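Local structure of fructose 1-phosphate kinase (Staphylococcus aureus, 2JG5) at residues 145-150 with 156-161. The protein probably catalyses the ATP-dependent phosphorylation of fructose 1-phosphate to fructose 1,6-bisphosphate, as a pfkB-family sugar kinase with possible tagatose-6-phosphate kinase activity. Residues are numbered along the deposited sequence; the frame is centred on the assembly and turned at random.
Sequences AQIAQI and AKLVVD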
loop_
_atom_site.group_PDB
_atom_site.type_symbol
_atom_site.label_atom_id
_atom_site.label_comp_id
_atom_site.label_asym_id
_atom_site.label_seq_id
_atom_site.Cartn_x
_atom_site.Cartn_y
_atom_site.Cartn_z
ATOM N N ALA A 145 12.329 20.535 19.766
ATOM C CA ALA A 145 12.474 21.540 20.803
ATOM C C ALA A 145 11.145 21.893 21.455
ATOM O O ALA A 145 11.098 22.170 22.649
ATOM C CB ALA A 145 13.118 22.803 20.225
ATOM N N GLN A 146 10.084 21.914 20.658
ATOM C CA GLN A 146 8.741 22.244 21.135
ATOM C C GLN A 146 8.221 21.166 22.088
ATOM O O GLN A 146 7.495 21.455 23.041
ATOM C CB GLN A 146 7.774 22.435 19.962
ATOM C CG GLN A 146 8.085 23.639 19.048
ATOM C CD GLN A 146 6.870 24.072 18.219
ATOM O OE1 GLN A 146 5.726 23.779 18.578
ATOM N NE2 GLN A 146 7.116 24.764 17.110
ATOM N N ILE A 147 8.617 19.923 21.830
ATOM C CA ILE A 147 8.321 18.825 22.732
ATOM C C ILE A 147 9.233 18.955 23.962
ATOM O O ILE A 147 8.749 18.996 25.104
ATOM C CB ILE A 147 8.448 17.455 21.998
ATOM C CG1 ILE A 147 7.205 17.214 21.133
ATOM C CG2 ILE A 147 8.660 16.301 22.988
ATOM C CD1 ILE A 147 7.442 16.313 19.924
ATOM N N ALA A 148 10.539 19.085 23.717
ATOM C CA ALA A 148 11.543 19.125 24.789
ATOM C C ALA A 148 11.240 20.180 25.848
ATOM O O ALA A 148 11.497 19.992 27.043
ATOM C CB ALA A 148 12.920 19.349 24.204
ATOM N N GLN A 149 10.669 21.282 25.393
ATOM C CA GLN A 149 10.354 22.408 26.244
ATOM C C GLN A 149 9.194 22.158 27.205
ATOM O O GLN A 149 9.143 22.735 28.298
ATOM C CB GLN A 149 10.012 23.570 25.353
ATOM C CG GLN A 149 10.129 24.872 26.009
ATOM C CD GLN A 149 9.659 25.930 25.097
ATOM O OE1 GLN A 149 8.780 25.682 24.257
ATOM N NE2 GLN A 149 10.232 27.132 25.229
ATOM N N ILE A 150 8.254 21.332 26.766
ATOM C CA ILE A 150 7.119 20.925 27.575
ATOM C C ILE A 150 7.548 19.931 28.662
ATOM O O ILE A 150 7.114 20.036 29.816
ATOM C CB ILE A 150 6.000 20.306 26.702
ATOM C CG1 ILE A 150 5.384 21.374 25.784
ATOM C CG2 ILE A 150 4.924 19.664 27.581
ATOM C CD1 ILE A 150 4.393 20.818 24.763
ATOM N N ALA A 156 9.018 15.196 32.922
ATOM C CA ALA A 156 9.244 13.892 32.275
ATOM C C ALA A 156 10.622 13.802 31.635
ATOM O O ALA A 156 11.114 14.775 31.048
ATOM C CB ALA A 156 8.147 13.572 31.238
ATOM N N LYS A 157 11.236 12.627 31.765
ATOM C CA LYS A 157 12.523 12.332 31.134
ATOM C C LYS A 157 12.367 12.352 29.630
ATOM O O LYS A 157 11.557 11.603 29.089
ATOM C CB LYS A 157 13.046 10.959 31.567
ATOM C CG LYS A 157 13.595 10.909 32.977
ATOM C CD LYS A 157 12.490 10.931 34.022
ATOM C CE LYS A 157 12.834 11.901 35.154
ATOM N NZ LYS A 157 14.036 11.481 35.939
ATOM N N LEU A 158 13.130 13.212 28.964
ATOM C CA LEU A 158 13.126 13.258 27.510
ATOM C C LEU A 158 14.298 12.493 26.895
ATOM O O LEU A 158 15.459 12.750 27.208
ATOM C CB LEU A 158 13.098 14.695 26.989
ATOM C CG LEU A 158 13.125 14.777 25.459
ATOM C CD1 LEU A 158 11.729 14.546 24.834
ATOM C CD2 LEU A 158 13.698 16.101 25.040
ATOM N N VAL A 159 13.965 11.556 26.009
ATOM C CA VAL A 159 14.949 10.758 25.276
ATOM C C VAL A 159 14.857 11.068 23.784
ATOM O O VAL A 159 13.777 11.021 23.191
ATOM C CB VAL A 159 14.710 9.262 25.503
ATOM C CG1 VAL A 159 15.683 8.442 24.699
ATOM C CG2 VAL A 159 14.790 8.926 26.997
ATOM N N VAL A 160 15.991 11.394 23.177
ATOM C CA VAL A 160 16.007 11.769 21.776
ATOM C C VAL A 160 16.962 10.906 20.961
ATOM O O VAL A 160 18.125 10.706 21.334
ATOM C CB VAL A 160 16.360 13.271 21.601
ATOM C CG1 VAL A 160 16.622 13.612 20.130
ATOM C CG2 VAL A 160 15.258 14.140 22.172
ATOM N N ASP A 161 16.446 10.400 19.845
ATOM C CA ASP A 161 17.251 9.745 18.827
ATOM C C ASP A 161 16.918 10.389 17.475
ATOM O O ASP A 161 15.929 10.043 16.826
ATOM C CB ASP A 161 16.992 8.240 18.838
ATOM C CG ASP A 161 17.823 7.489 17.822
ATOM O OD1 ASP A 161 18.854 8.019 17.355
ATOM O OD2 ASP A 161 17.436 6.346 17.491
#
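L158 reaches from the strand to the helix and overlaps A148 and I147 with the two methyls of its fork. Its CG stands anti to the backbone N (chi1 179°), and the CB points toward the helix. One branch goes to each helix residue. CD2 presses on the methyl of A148, with L158 CD2 only 3.4 Å from A148 CB. That is tighter than ordinary carbon-carbon contact. The same methyl, L158 CD2, is 3.7 Å from A148 CA. CD1 takes the neighbouring place and meets the short branch of I147, with L158 CD1 4.0 Å from I147 CG2. The I147 and L158 side chains cross at about a right angle. In I147 the CG2 methyl is anti to the backbone N, which sends this methyl to L158, while CG1 lies beside that N (chi1 -78°). The contact is small, 106 Å² over both sides, and wholly apolar. A148 and L158 have the closest CA atoms of the two segments, 6.7 Å apart. Helix 143-154 and strand 157-161 belong to a beta-alpha-beta unit that starts with strand 128-132, in the parallel sheet of the ribokinase-like fold. The helix packs on the sheet and leads through a short turn into the strand. All three touching residues are buried. V131 of strand 128-132 touches both I147 and L158, so the first strand of the unit shares the same apolar layer. V170 of helix 164-170 touches A148 and L158, and Y173 packs on A148.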